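Local coordinates for vacuolar protein sorting-associated protein 54 (Mus musculus, PDB 3N1E) that is a subunit of the GARP tethering complex, here its C-terminal helical domain, and as a whole probably acts in retrograde transport from endosomes to the trans-Golgi network, at residues A[43-48]-A[109-114]; A[55-60]-A[117-122]; A[63-68]-A[79-84]; A[87-92]-A[133-138]. All coordinates share one frame; numbering follows the deposited sequence. Where two conformers were deposited one is given.

Interaction 1: A[43-48]-A[109-114]; sequences YEVKAP and NGLVTA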
loop_
_atom_site.group_PDB
_atom_site.type_symbol
_atom_site.label_atom_id
_atom_site.label_comp_id
_atom_site.label_asym_id
_atom_site.label_seq_id
_atom_site.Cartn_x
_atom_site.Cartn_y
_atom_site.Cartn_z
ATOM N N TYR A 43 9.006 -12.870 -7.749
ATOM C CA TYR A 43 8.823 -11.975 -8.893
ATOM C C TYR A 43 9.988 -12.084 -9.856
ATOM O O TYR A 43 11.141 -12.031 -9.441
ATOM C CB TYR A 43 8.714 -10.548 -8.357
ATOM C CG TYR A 43 8.653 -9.427 -9.367
ATOM C CD1 TYR A 43 7.709 -9.419 -10.393
ATOM C CD2 TYR A 43 9.526 -8.350 -9.265
ATOM C CE1 TYR A 43 7.652 -8.348 -11.302
ATOM C CE2 TYR A 43 9.476 -7.280 -10.173
ATOM C CZ TYR A 43 8.532 -7.294 -11.187
ATOM O OH TYR A 43 8.485 -6.226 -12.063
ATOM N N GLU A 44 9.688 -12.247 -11.141
ATOM C CA GLU A 44 10.740 -12.191 -12.151
ATOM C C GLU A 44 10.421 -11.048 -13.113
ATOM O O GLU A 44 9.259 -10.809 -13.447
ATOM C CB GLU A 44 10.911 -13.527 -12.883
ATOM C CG GLU A 44 11.431 -14.656 -11.971
ATOM C CD GLU A 44 12.812 -14.395 -11.361
ATOM O OE1 GLU A 44 13.801 -14.162 -12.110
ATOM O OE2 GLU A 44 12.911 -14.453 -10.114
ATOM N N VAL A 45 11.464 -10.337 -13.525
ATOM C CA VAL A 45 11.266 -9.169 -14.365
ATOM C C VAL A 45 11.196 -9.606 -15.835
ATOM O O VAL A 45 12.208 -10.024 -16.403
ATOM C CB VAL A 45 12.371 -8.138 -14.104
ATOM C CG1 VAL A 45 12.162 -6.857 -14.986
ATOM C CG2 VAL A 45 12.362 -7.754 -12.624
ATOM N N LYS A 46 10.001 -9.517 -16.416
ATOM C CA LYS A 46 9.793 -9.821 -17.843
ATOM C C LYS A 46 8.479 -9.216 -18.326
ATOM O O LYS A 46 7.582 -8.900 -17.525
ATOM C CB LYS A 46 9.804 -11.332 -18.063
ATOM C CG LYS A 46 8.680 -12.029 -17.326
ATOM C CD LYS A 46 8.706 -13.529 -17.572
ATOM C CE LYS A 46 7.356 -14.156 -17.247
ATOM N NZ LYS A 46 7.232 -14.585 -15.827
ATOM N N ALA A 47 8.366 -9.077 -19.645
ATOM C CA ALA A 47 7.113 -8.706 -20.271
ATOM C C ALA A 47 6.200 -9.932 -20.334
ATOM O O ALA A 47 6.694 -11.058 -20.373
ATOM C CB ALA A 47 7.392 -8.152 -21.665
ATOM N N PRO A 48 4.877 -9.722 -20.393
ATOM C CA PRO A 48 4.213 -8.416 -20.499
ATOM C C PRO A 48 3.951 -7.745 -19.151
ATOM O O PRO A 48 4.055 -8.390 -18.114
ATOM C CB PRO A 48 2.885 -8.771 -21.164
ATOM C CG PRO A 48 2.568 -10.123 -20.571
ATOM C CD PRO A 48 3.900 -10.832 -20.453
ATOM N N ASN A 109 15.592 -2.508 -16.042
ATOM C CA ASN A 109 15.135 -1.344 -15.272
ATOM C C ASN A 109 13.785 -0.811 -15.857
ATOM O O ASN A 109 12.833 -0.559 -15.116
ATOM C CB ASN A 109 16.243 -0.279 -15.336
ATOM C CG ASN A 109 15.880 1.038 -14.661
ATOM O OD1 ASN A 109 16.352 2.077 -15.081
ATOM N ND2 ASN A 109 15.085 0.998 -13.592
ATOM N N GLY A 110 13.702 -0.755 -17.188
ATOM C CA GLY A 110 12.514 -0.221 -17.884
ATOM C C GLY A 110 11.277 -1.043 -17.568
ATOM O O GLY A 110 10.187 -0.514 -17.347
ATOM N N LEU A 111 11.453 -2.356 -17.476
ATOM C CA LEU A 111 10.295 -3.216 -17.209
ATOM C C LEU A 111 9.791 -3.026 -15.799
ATOM O O LEU A 111 8.590 -3.003 -15.559
ATOM C CB LEU A 111 10.663 -4.685 -17.425
ATOM C CG LEU A 111 10.750 -5.141 -18.881
ATOM C CD1 LEU A 111 11.488 -6.496 -18.973
ATOM C CD2 LEU A 111 9.359 -5.265 -19.548
ATOM N N VAL A 112 10.714 -2.881 -14.849
ATOM C CA VAL A 112 10.287 -2.629 -13.487
ATOM C C VAL A 112 9.585 -1.260 -13.402
ATOM O O VAL A 112 8.535 -1.143 -12.789
ATOM C CB VAL A 112 11.464 -2.712 -12.527
ATOM C CG1 VAL A 112 11.012 -2.349 -11.116
ATOM C CG2 VAL A 112 12.049 -4.128 -12.564
ATOM N N THR A 113 10.174 -0.245 -14.035
ATOM C CA THR A 113 9.554 1.103 -14.074
ATOM C C THR A 113 8.110 1.016 -14.588
ATOM O O THR A 113 7.202 1.662 -14.052
ATOM C CB THR A 113 10.393 2.054 -14.891
ATOM O OG1 THR A 113 11.661 2.181 -14.213
ATOM C CG2 THR A 113 9.721 3.460 -14.993
ATOM N N ALA A 114 7.918 0.184 -15.610
ATOM C CA ALA A 114 6.592 -0.017 -16.212
ATOM C C ALA A 114 5.613 -0.716 -15.232
ATOM O O ALA A 114 4.445 -0.316 -15.078
ATOM C CB ALA A 114 6.740 -0.852 -17.503
#

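Interaction 2: A[55-60]-A[117-122]; sequences RNICKQ and AFYTGN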
loop_
_atom_site.group_PDB
_atom_site.type_symbol
_atom_site.label_atom_id
_atom_site.label_comp_id
_atom_site.label_asym_id
_atom_site.label_seq_id
_atom_site.Cartn_x
_atom_site.Cartn_y
_atom_site.Cartn_z
ATOM N N ARG A 55 -0.341 -7.751 -11.102
ATOM C CA ARG A 55 -1.805 -7.813 -11.245
ATOM C C ARG A 55 -2.459 -8.287 -9.948
ATOM O O ARG A 55 -3.478 -7.748 -9.517
ATOM C CB ARG A 55 -2.237 -8.727 -12.408
ATOM C CG ARG A 55 -1.829 -8.200 -13.759
ATOM C CD ARG A 55 -2.553 -8.938 -14.914
ATOM N NE ARG A 55 -2.379 -10.398 -14.912
ATOM C CZ ARG A 55 -1.405 -11.089 -15.531
ATOM N NH1 ARG A 55 -0.387 -10.500 -16.164
ATOM N NH2 ARG A 55 -1.442 -12.415 -15.493
ATOM N N ASN A 56 -1.838 -9.290 -9.330
ATOM C CA ASN A 56 -2.380 -9.849 -8.102
ATOM C C ASN A 56 -2.276 -8.879 -6.945
ATOM O O ASN A 56 -3.261 -8.677 -6.234
ATOM C CB ASN A 56 -1.700 -11.171 -7.783
ATOM C CG ASN A 56 -2.222 -12.279 -8.628
ATOM O OD1 ASN A 56 -3.441 -12.461 -8.742
ATOM N ND2 ASN A 56 -1.319 -13.032 -9.244
ATOM N N ILE A 57 -1.111 -8.248 -6.777
ATOM C CA ILE A 57 -0.920 -7.220 -5.745
ATOM C C ILE A 57 -1.997 -6.136 -5.918
ATOM O O ILE A 57 -2.723 -5.782 -4.980
ATOM C CB ILE A 57 0.490 -6.589 -5.841
ATOM C CG1 ILE A 57 1.547 -7.597 -5.354
ATOM C CG2 ILE A 57 0.571 -5.272 -5.018
ATOM C CD1 ILE A 57 2.992 -7.228 -5.697
ATOM N N CYS A 58 -2.131 -5.630 -7.133
ATOM C CA CYS A 58 -3.077 -4.529 -7.346
ATOM C C CYS A 58 -4.527 -4.949 -7.155
ATOM O O CYS A 58 -5.317 -4.159 -6.626
ATOM C CB CYS A 58 -2.863 -3.870 -8.711
ATOM S SG CYS A 58 -1.253 -3.020 -8.770
ATOM N N LYS A 59 -4.882 -6.175 -7.559
ATOM C CA LYS A 59 -6.234 -6.658 -7.321
ATOM C C LYS A 59 -6.535 -6.696 -5.815
ATOM O O LYS A 59 -7.610 -6.261 -5.395
ATOM C CB LYS A 59 -6.455 -8.045 -7.942
ATOM C CG LYS A 59 -7.905 -8.498 -7.894
ATOM C CD LYS A 59 -8.186 -9.672 -8.842
ATOM C CE LYS A 59 -9.636 -9.597 -9.345
ATOM N NZ LYS A 59 -10.408 -10.883 -9.332
ATOM N N GLN A 60 -5.588 -7.190 -5.013
ATOM C CA GLN A 60 -5.827 -7.269 -3.550
ATOM C C GLN A 60 -5.872 -5.911 -2.877
ATOM O O GLN A 60 -6.657 -5.715 -1.947
ATOM C CB GLN A 60 -4.872 -8.244 -2.846
ATOM C CG GLN A 60 -4.914 -9.649 -3.406
ATOM C CD GLN A 60 -6.321 -10.217 -3.548
ATOM O OE1 GLN A 60 -7.115 -10.150 -2.627
ATOM N NE2 GLN A 60 -6.638 -10.718 -4.730
ATOM N N ALA A 117 4.705 1.664 -12.631
ATOM C CA ALA A 117 3.691 2.615 -13.144
ATOM C C ALA A 117 2.272 2.044 -13.097
ATOM O O ALA A 117 1.317 2.777 -12.827
ATOM C CB ALA A 117 4.024 3.067 -14.549
ATOM N N PHE A 118 2.117 0.748 -13.383
ATOM C CA PHE A 118 0.804 0.095 -13.209
ATOM C C PHE A 118 0.341 0.146 -11.728
ATOM O O PHE A 118 -0.786 0.527 -11.422
ATOM C CB PHE A 118 0.844 -1.333 -13.750
ATOM C CG PHE A 118 -0.433 -2.089 -13.534
ATOM C CD1 PHE A 118 -1.513 -1.865 -14.375
ATOM C CD2 PHE A 118 -0.554 -3.000 -12.490
ATOM C CE1 PHE A 118 -2.729 -2.554 -14.187
ATOM C CE2 PHE A 118 -1.770 -3.720 -12.294
ATOM C CZ PHE A 118 -2.836 -3.496 -13.149
ATOM N N TYR A 119 1.245 -0.209 -10.819
ATOM C CA TYR A 119 0.975 -0.164 -9.381
ATOM C C TYR A 119 0.557 1.220 -8.917
ATOM O O TYR A 119 -0.424 1.371 -8.197
ATOM C CB TYR A 119 2.233 -0.608 -8.608
ATOM C CG TYR A 119 2.161 -0.405 -7.101
ATOM C CD1 TYR A 119 2.586 0.782 -6.529
ATOM C CD2 TYR A 119 1.621 -1.400 -6.262
ATOM C CE1 TYR A 119 2.508 0.983 -5.155
ATOM C CE2 TYR A 119 1.542 -1.194 -4.881
ATOM C CZ TYR A 119 2.012 -0.016 -4.356
ATOM O OH TYR A 119 1.968 0.234 -3.016
ATOM N N THR A 120 1.326 2.230 -9.290
ATOM C CA THR A 120 1.065 3.609 -8.859
ATOM C C THR A 120 -0.274 4.129 -9.398
ATOM O O THR A 120 -1.051 4.786 -8.672
ATOM C CB THR A 120 2.213 4.532 -9.314
ATOM O OG1 THR A 120 3.458 4.076 -8.754
ATOM C CG2 THR A 120 1.970 5.930 -8.871
ATOM N N GLY A 121 -0.511 3.857 -10.678
ATOM C CA GLY A 121 -1.750 4.241 -11.354
ATOM C C GLY A 121 -2.952 3.617 -10.667
ATOM O O GLY A 121 -3.950 4.307 -10.362
ATOM N N ASN A 122 -2.873 2.304 -10.428
ATOM C CA ASN A 122 -3.916 1.611 -9.717
ATOM C C ASN A 122 -4.193 2.258 -8.352
ATOM O O ASN A 122 -5.368 2.472 -7.994
ATOM C CB ASN A 122 -3.500 0.147 -9.494
ATOM C CG ASN A 122 -4.566 -0.635 -8.797
ATOM O OD1 ASN A 122 -4.455 -0.971 -7.607
ATOM N ND2 ASN A 122 -5.644 -0.891 -9.515
#

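Interaction 3: A[63-68]-A[79-84]; sequences KMHEAI and MLFLRI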
loop_
_atom_site.group_PDB
_atom_site.type_symbol
_atom_site.label_atom_id
_atom_site.label_comp_id
_atom_site.label_asym_id
_atom_site.label_seq_id
_atom_site.Cartn_x
_atom_site.Cartn_y
_atom_site.Cartn_z
ATOM N N LYS A 63 -9.299 -4.660 -3.644
ATOM C CA LYS A 63 -10.313 -5.342 -2.847
ATOM C C LYS A 63 -10.259 -4.847 -1.401
ATOM O O LYS A 63 -11.300 -4.712 -0.751
ATOM C CB LYS A 63 -10.130 -6.864 -2.898
ATOM C CG LYS A 63 -10.541 -7.503 -4.196
ATOM C CD LYS A 63 -12.052 -7.614 -4.356
ATOM C CE LYS A 63 -12.390 -8.442 -5.601
ATOM N NZ LYS A 63 -13.604 -7.914 -6.297
ATOM N N MET A 64 -9.048 -4.583 -0.913
ATOM C CA MET A 64 -8.871 -4.072 0.449
ATOM C C MET A 64 -9.539 -2.703 0.570
ATOM O O MET A 64 -10.257 -2.434 1.541
ATOM C CB MET A 64 -7.401 -3.936 0.805
ATOM C CG MET A 64 -7.222 -3.471 2.236
ATOM S SD MET A 64 -5.517 -3.251 2.645
ATOM C CE MET A 64 -5.185 -1.580 2.118
ATOM N N HIS A 65 -9.345 -1.862 -0.442
ATOM C CA HIS A 65 -9.904 -0.516 -0.424
ATOM C C HIS A 65 -11.435 -0.606 -0.413
ATOM O O HIS A 65 -12.100 0.115 0.342
ATOM C CB HIS A 65 -9.418 0.256 -1.653
ATOM C CG HIS A 65 -9.897 1.671 -1.717
ATOM N ND1 HIS A 65 -11.089 2.028 -2.319
ATOM C CD2 HIS A 65 -9.349 2.820 -1.256
ATOM C CE1 HIS A 65 -11.251 3.336 -2.224
ATOM N NE2 HIS A 65 -10.211 3.840 -1.585
ATOM N N GLU A 66 -11.979 -1.516 -1.225
ATOM C CA GLU A 66 -13.437 -1.713 -1.281
ATOM C C GLU A 66 -13.997 -2.182 0.060
ATOM O O GLU A 66 -15.093 -1.751 0.481
ATOM C CB GLU A 66 -13.799 -2.695 -2.403
ATOM C CG GLU A 66 -13.690 -2.072 -3.787
ATOM C CD GLU A 66 -13.674 -3.093 -4.921
ATOM O OE1 GLU A 66 -13.802 -4.311 -4.649
ATOM O OE2 GLU A 66 -13.542 -2.671 -6.090
ATOM N N ALA A 67 -13.242 -3.045 0.739
ATOM C CA ALA A 67 -13.670 -3.612 2.013
ATOM C C ALA A 67 -13.701 -2.575 3.155
ATOM O O ALA A 67 -14.549 -2.683 4.052
ATOM C CB ALA A 67 -12.769 -4.787 2.390
ATOM N N ILE A 68 -12.770 -1.619 3.155
ATOM C CA ILE A 68 -12.628 -0.683 4.305
ATOM C C ILE A 68 -13.126 0.736 4.057
ATOM O O ILE A 68 -13.117 1.582 4.966
ATOM C CB ILE A 68 -11.182 -0.639 4.919
ATOM C CG1 ILE A 68 -10.088 -0.284 3.893
ATOM C CG2 ILE A 68 -10.829 -1.973 5.505
ATOM C CD1 ILE A 68 -10.083 1.108 3.334
ATOM N N MET A 79 -3.651 6.969 5.557
ATOM C CA MET A 79 -2.538 6.500 6.408
ATOM C C MET A 79 -2.308 4.995 6.256
ATOM O O MET A 79 -1.151 4.542 6.240
ATOM C CB MET A 79 -2.758 6.864 7.893
ATOM C CG MET A 79 -2.853 8.340 8.227
ATOM S SD MET A 79 -1.420 9.329 7.786
ATOM C CE MET A 79 -1.909 9.987 6.190
ATOM N N LEU A 80 -3.402 4.223 6.147
ATOM C CA LEU A 80 -3.309 2.784 5.965
ATOM C C LEU A 80 -2.566 2.475 4.674
ATOM O O LEU A 80 -1.655 1.638 4.666
ATOM C CB LEU A 80 -4.700 2.152 5.931
ATOM C CG LEU A 80 -4.801 0.699 5.515
ATOM C CD1 LEU A 80 -4.081 -0.226 6.492
ATOM C CD2 LEU A 80 -6.280 0.291 5.348
ATOM N N PHE A 81 -2.950 3.158 3.603
ATOM C CA PHE A 81 -2.314 2.912 2.316
ATOM C C PHE A 81 -0.870 3.348 2.266
ATOM O O PHE A 81 -0.084 2.716 1.570
ATOM C CB PHE A 81 -3.154 3.436 1.128
ATOM C CG PHE A 81 -4.159 2.433 0.661
ATOM C CD1 PHE A 81 -3.852 1.531 -0.374
ATOM C CD2 PHE A 81 -5.380 2.326 1.307
ATOM C CE1 PHE A 81 -4.790 0.555 -0.781
ATOM C CE2 PHE A 81 -6.312 1.358 0.917
ATOM C CZ PHE A 81 -6.017 0.479 -0.133
ATOM N N LEU A 82 -0.501 4.385 3.027
ATOM C CA LEU A 82 0.926 4.730 3.136
ATOM C C LEU A 82 1.734 3.618 3.805
ATOM O O LEU A 82 2.841 3.338 3.372
ATOM C CB LEU A 82 1.135 6.073 3.849
ATOM C CG LEU A 82 0.648 7.235 2.997
ATOM C CD1 LEU A 82 0.588 8.458 3.914
ATOM C CD2 LEU A 82 1.578 7.533 1.774
ATOM N N ARG A 83 1.164 2.964 4.820
ATOM C CA ARG A 83 1.824 1.827 5.478
ATOM C C ARG A 83 1.917 0.600 4.576
ATOM O O ARG A 83 2.936 -0.103 4.557
ATOM C CB ARG A 83 1.121 1.444 6.804
ATOM C CG ARG A 83 1.109 2.585 7.802
ATOM C CD ARG A 83 0.674 2.174 9.223
ATOM N NE ARG A 83 1.337 3.113 10.152
ATOM C CZ ARG A 83 1.119 3.200 11.462
ATOM N NH1 ARG A 83 0.227 2.412 12.061
ATOM N NH2 ARG A 83 1.790 4.105 12.176
ATOM N N ILE A 84 0.835 0.311 3.878
ATOM C CA ILE A 84 0.810 -0.785 2.911
ATOM C C ILE A 84 1.878 -0.504 1.844
ATOM O O ILE A 84 2.677 -1.377 1.513
ATOM C CB ILE A 84 -0.573 -0.905 2.206
ATOM C CG1 ILE A 84 -1.701 -1.305 3.178
ATOM C CG2 ILE A 84 -0.502 -1.875 1.031
ATOM C CD1 ILE A 84 -1.394 -2.370 4.132
#

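Interaction 4: A[87-92]-A[133-138]; sequences SYKLHL and DLNMAE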
loop_
_atom_site.group_PDB
_atom_site.type_symbol
_atom_site.label_atom_id
_atom_site.label_comp_id
_atom_site.label_asym_id
_atom_site.label_seq_id
_atom_site.Cartn_x
_atom_site.Cartn_y
_atom_site.Cartn_z
ATOM N N SER A 87 5.391 -1.248 3.054
ATOM C CA SER A 87 5.647 -2.681 3.024
ATOM C C SER A 87 5.929 -3.188 1.607
ATOM O O SER A 87 6.863 -3.948 1.397
ATOM C CB SER A 87 4.444 -3.445 3.613
ATOM O OG SER A 87 4.600 -4.846 3.413
ATOM N N TYR A 88 5.101 -2.774 0.648
ATOM C CA TYR A 88 5.316 -3.124 -0.734
ATOM C C TYR A 88 6.738 -2.735 -1.201
ATOM O O TYR A 88 7.458 -3.554 -1.788
ATOM C CB TYR A 88 4.237 -2.455 -1.595
ATOM C CG TYR A 88 4.512 -2.503 -3.072
ATOM C CD1 TYR A 88 5.053 -1.402 -3.719
ATOM C CD2 TYR A 88 4.244 -3.650 -3.809
ATOM C CE1 TYR A 88 5.314 -1.445 -5.102
ATOM C CE2 TYR A 88 4.486 -3.696 -5.176
ATOM C CZ TYR A 88 5.024 -2.603 -5.798
ATOM O OH TYR A 88 5.260 -2.649 -7.159
ATOM N N LYS A 89 7.136 -1.504 -0.926
ATOM C CA LYS A 89 8.438 -1.001 -1.349
ATOM C C LYS A 89 9.557 -1.801 -0.697
ATOM O O LYS A 89 10.548 -2.085 -1.350
ATOM C CB LYS A 89 8.613 0.481 -1.022
ATOM C CG LYS A 89 7.744 1.368 -1.915
ATOM C CD LYS A 89 8.065 2.859 -1.749
ATOM C CE LYS A 89 7.784 3.332 -0.358
ATOM N NZ LYS A 89 8.243 4.762 -0.258
ATOM N N LEU A 90 9.388 -2.178 0.571
ATOM C CA LEU A 90 10.469 -2.919 1.254
ATOM C C LEU A 90 10.679 -4.268 0.566
ATOM O O LEU A 90 11.826 -4.677 0.302
ATOM C CB LEU A 90 10.166 -3.056 2.773
ATOM C CG LEU A 90 11.119 -3.892 3.633
ATOM C CD1 LEU A 90 11.160 -3.328 5.071
ATOM C CD2 LEU A 90 10.690 -5.359 3.622
ATOM N N HIS A 91 9.575 -4.969 0.276
ATOM C CA HIS A 91 9.673 -6.279 -0.342
ATOM C C HIS A 91 10.131 -6.202 -1.794
ATOM O O HIS A 91 10.891 -7.070 -2.248
ATOM C CB HIS A 91 8.362 -7.042 -0.183
ATOM C CG HIS A 91 8.089 -7.415 1.240
ATOM N ND1 HIS A 91 8.840 -8.360 1.908
ATOM C CD2 HIS A 91 7.170 -6.960 2.121
ATOM C CE1 HIS A 91 8.397 -8.463 3.151
ATOM N NE2 HIS A 91 7.378 -7.630 3.302
ATOM N N LEU A 92 9.691 -5.152 -2.505
ATOM C CA LEU A 92 10.114 -4.980 -3.900
ATOM C C LEU A 92 11.611 -4.641 -3.932
ATOM O O LEU A 92 12.349 -5.212 -4.739
ATOM C CB LEU A 92 9.287 -3.891 -4.610
ATOM C CG LEU A 92 9.713 -3.584 -6.061
ATOM C CD1 LEU A 92 9.735 -4.818 -6.977
ATOM C CD2 LEU A 92 8.714 -2.588 -6.632
ATOM N N ASP A 133 1.803 10.615 -1.455
ATOM C CA ASP A 133 3.223 10.747 -1.812
ATOM C C ASP A 133 3.857 9.370 -1.586
ATOM O O ASP A 133 4.219 8.999 -0.464
ATOM C CB ASP A 133 3.867 11.773 -0.884
ATOM C CG ASP A 133 5.338 11.971 -1.147
ATOM O OD1 ASP A 133 5.913 11.295 -2.043
ATOM O OD2 ASP A 133 5.920 12.829 -0.431
ATOM N N LEU A 134 3.971 8.615 -2.672
ATOM C CA LEU A 134 4.409 7.223 -2.576
ATOM C C LEU A 134 5.912 7.036 -2.539
ATOM O O LEU A 134 6.404 5.976 -2.117
ATOM C CB LEU A 134 3.825 6.433 -3.757
ATOM C CG LEU A 134 2.290 6.443 -3.845
ATOM C CD1 LEU A 134 1.892 5.656 -5.113
ATOM C CD2 LEU A 134 1.635 5.840 -2.576
ATOM N N ASN A 135 6.639 8.051 -3.016
ATOM C CA ASN A 135 8.117 8.031 -3.062
ATOM C C ASN A 135 8.642 6.721 -3.609
ATOM O O ASN A 135 9.403 6.017 -2.936
ATOM C CB ASN A 135 8.700 8.292 -1.668
ATOM C CG ASN A 135 10.237 8.458 -1.659
ATOM O OD1 ASN A 135 10.855 8.370 -0.595
ATOM N ND2 ASN A 135 10.843 8.669 -2.829
ATOM N N MET A 136 8.201 6.380 -4.817
ATOM C CA MET A 136 8.568 5.094 -5.369
ATOM C C MET A 136 10.054 4.995 -5.722
ATOM O O MET A 136 10.602 3.886 -5.793
ATOM C CB MET A 136 7.697 4.776 -6.568
ATOM C CG MET A 136 6.929 3.527 -6.364
ATOM S SD MET A 136 5.761 3.461 -4.960
ATOM C CE MET A 136 5.758 1.694 -4.935
ATOM N N ALA A 137 10.702 6.145 -5.930
ATOM C CA ALA A 137 12.155 6.180 -6.231
ATOM C C ALA A 137 13.013 5.504 -5.148
ATOM O O ALA A 137 14.126 5.057 -5.431
ATOM C CB ALA A 137 12.621 7.617 -6.460
ATOM N N GLU A 138 12.488 5.422 -3.925
ATOM C CA GLU A 138 13.115 4.702 -2.811
ATOM C C GLU A 138 13.507 3.249 -3.135
ATOM O O GLU A 138 14.454 2.715 -2.568
ATOM C CB GLU A 138 12.194 4.772 -1.579
ATOM C CG GLU A 138 12.540 3.841 -0.427
ATOM C CD GLU A 138 11.822 4.196 0.863
ATOM O OE1 GLU A 138 10.697 4.742 0.808
ATOM O OE2 GLU A 138 12.409 3.938 1.944
#

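Interaction 1: A[43-48]-A[109-114]
The hydroxyl of Tyr43 passes Val112, its OH lying 4.2 Å from Val112 CG2, and forms a hydrogen bond with Asp115 one turn further along helix 107-124. The phenol ties the chain after helix 17-40 to that helix, while the side chains that follow make apolar contacts. Val45 supplies the middle of them with both methyls: CG1 sits 3.6 Å from Leu111 CB, and CG2 lies 3.6 Å from Val112 CG2, the two valines meeting at about a right angle. With CG1 of Val45 opposite its backbone nitrogen (chi1 -179°), that methyl reaches both Leu111 and Val112, whereas CG2 meets Val112. This is a loop-on-helix contact within the elongated all-helical C-terminal domain of Vps54, in which the extended connection between helices 17-40 and 52-68 runs past the early turns of helix 107-124. Leu111 straddles that connection with its end methyls: CD1 reaches Lys46 CA at 3.9 Å, whereas CD2 lies 3.9 Å from Ala47 N and 4.1 Å from Ala47 CB. The side chain of Lys46 starts away from the helix, and its contact is made by CA. On the buried side Val112 also packs on Leu96 of helix 74-98 and on Trp140, whereas Ala47 is exposed.

Interaction 2: A[55-60]-A[117-122]
Cys58 faces helix 107-124 and places its sulfur between two aromatic side chains, those of Phe118 and Tyr119. Its SG is 3.6 Å from Phe118 CE2 and 4.1 Å from Tyr119 CD2, an oblique sulfur-aromatic approach to each ring. The same sulfur lies 3.7 Å from Tyr119 CA, close to the helix backbone itself. Phe118 has CG anti to its backbone nitrogen (chi1 177°), which lays the ring across the gap so that its CE2 also comes within 4.2 Å of Arg55 CA. Tyr119 is met at its ring edge by Ile57, Ile57 CG2 lying 4.2 Å from Tyr119 CE2. Asn122, one turn beyond Phe118, packs against CB of the cysteine: its OD1 is 3.5 Å from Cys58 CB, a van der Waals contact, and the nearby Cys58 O is instead engaged by the hydroxyl of Thr62. The two helices run nearly parallel here, 9° apart, with axes 10.0 Å from each other. Beyond this interface, Ile57 is buried against Phe36, Leu39 and Leu40 of helix 17-40, while Tyr119 stacks on Tyr88 and bonds through its hydroxyl to Asn85, both on helix 74-98.

Interaction 3: A[63-68]-A[79-84]
Helices 52-68 and 74-98 run roughly antiparallel here, their segments inclined at 155° with axes 12.1 Å apart, and His65 and Phe81 are the residues whose CA atoms come closest, at 8.8 Å. That spacing is bridged by long side chains. Met64 stretches fully out to its sulfur and then bends (chi3 87°), bringing the terminal methyl CE over one face of the Phe81 ring, offset toward the rim, as a CH-pi contact; the exact separation is modelled too tight to be relied on. The same methyl also touches Leu80 CD2, at 3.9 Å, and Ile84 CG1, at 3.7 Å. The two segments belong to an alpha-alpha hairpin, consecutive helices joined by a short loop, whose inner faces close on a buried apolar layer of the helical bundle. Phe81 is also touched obliquely by His65, with His65 CB 3.7 Å from Phe81 CZ, while the imidazole is held by NE2 bonding to Lys127 O. Near the end of helix 52-68, Ile68 holds CG1 between its backbone nitrogen and carbonyl carbon (chi1 56°) and meets Leu80 tip to tip, CG1 to CD2 at 4.1 Å. From helix 17-40, Leu28 and Met32 pack on Met64, and Val29 and Phe36 on Ile84.

Interaction 4: A[87-92]-A[133-138]
Leu134 offers its carbonyl to Lys89, whose NZ donates to Leu134 O at 2.9 Å from a position tilted 27° out of the carbonyl plane. Next along the chain, Asn135 has a left-handed helical backbone conformation, and its carbonyl turns to the same ammonium group. The bond from Lys89 NZ to Asn135 O is longer, 3.2 Å, with the donor well above the carbonyl plane; Glu138 N reaches that oxygen from the opposite face. In the conformer given, of two deposited, Met136 SD lies 4.0 Å from Lys89 CD, against the aliphatic part of the lysine, and CE comes to the edge of the Tyr88 ring; the closest approach of CE is doubtful. Glu138, in a 3-10 segment, completes the set with a salt bridge of 2.7 Å between OE1 and Lys89 NZ, the carboxylate oxygen being met on its anti side. A bend in the lysine chain (chi3 -63°) delivers NZ into this group, pinning the segment after helix 107-124 to helix 74-98. Three oxygens thus grip one ammonium, as many as it has protons, and the carboxylate together with two carbonyl dipoles would probably stabilise its positive charge.

Overall arrangement
The four contacts lie along one helical domain. Interactions 1 and 2 follow each other along helix 107-124, with centres about 13 Å apart, and interactions 2 and 3 do so along helix 52-68 at the same spacing. Interaction 4 touches all three: Tyr88 CD1 is 3.4 Å from Tyr119 CZ of interaction 2, Leu92 CD1 is 4.0 Å from Tyr43 CE2 of interaction 1, and Asp133 O is 3.8 Å from Leu82 CD2 of interaction 3. Interactions 1 and 3 remain apart, about 25 Å between centres. The side chains of Val112 and Met136 approach bound glycerol, probably from the crystallisation liquor, and the side chain of Leu111 is about 8 Å from a bound magnesium ion.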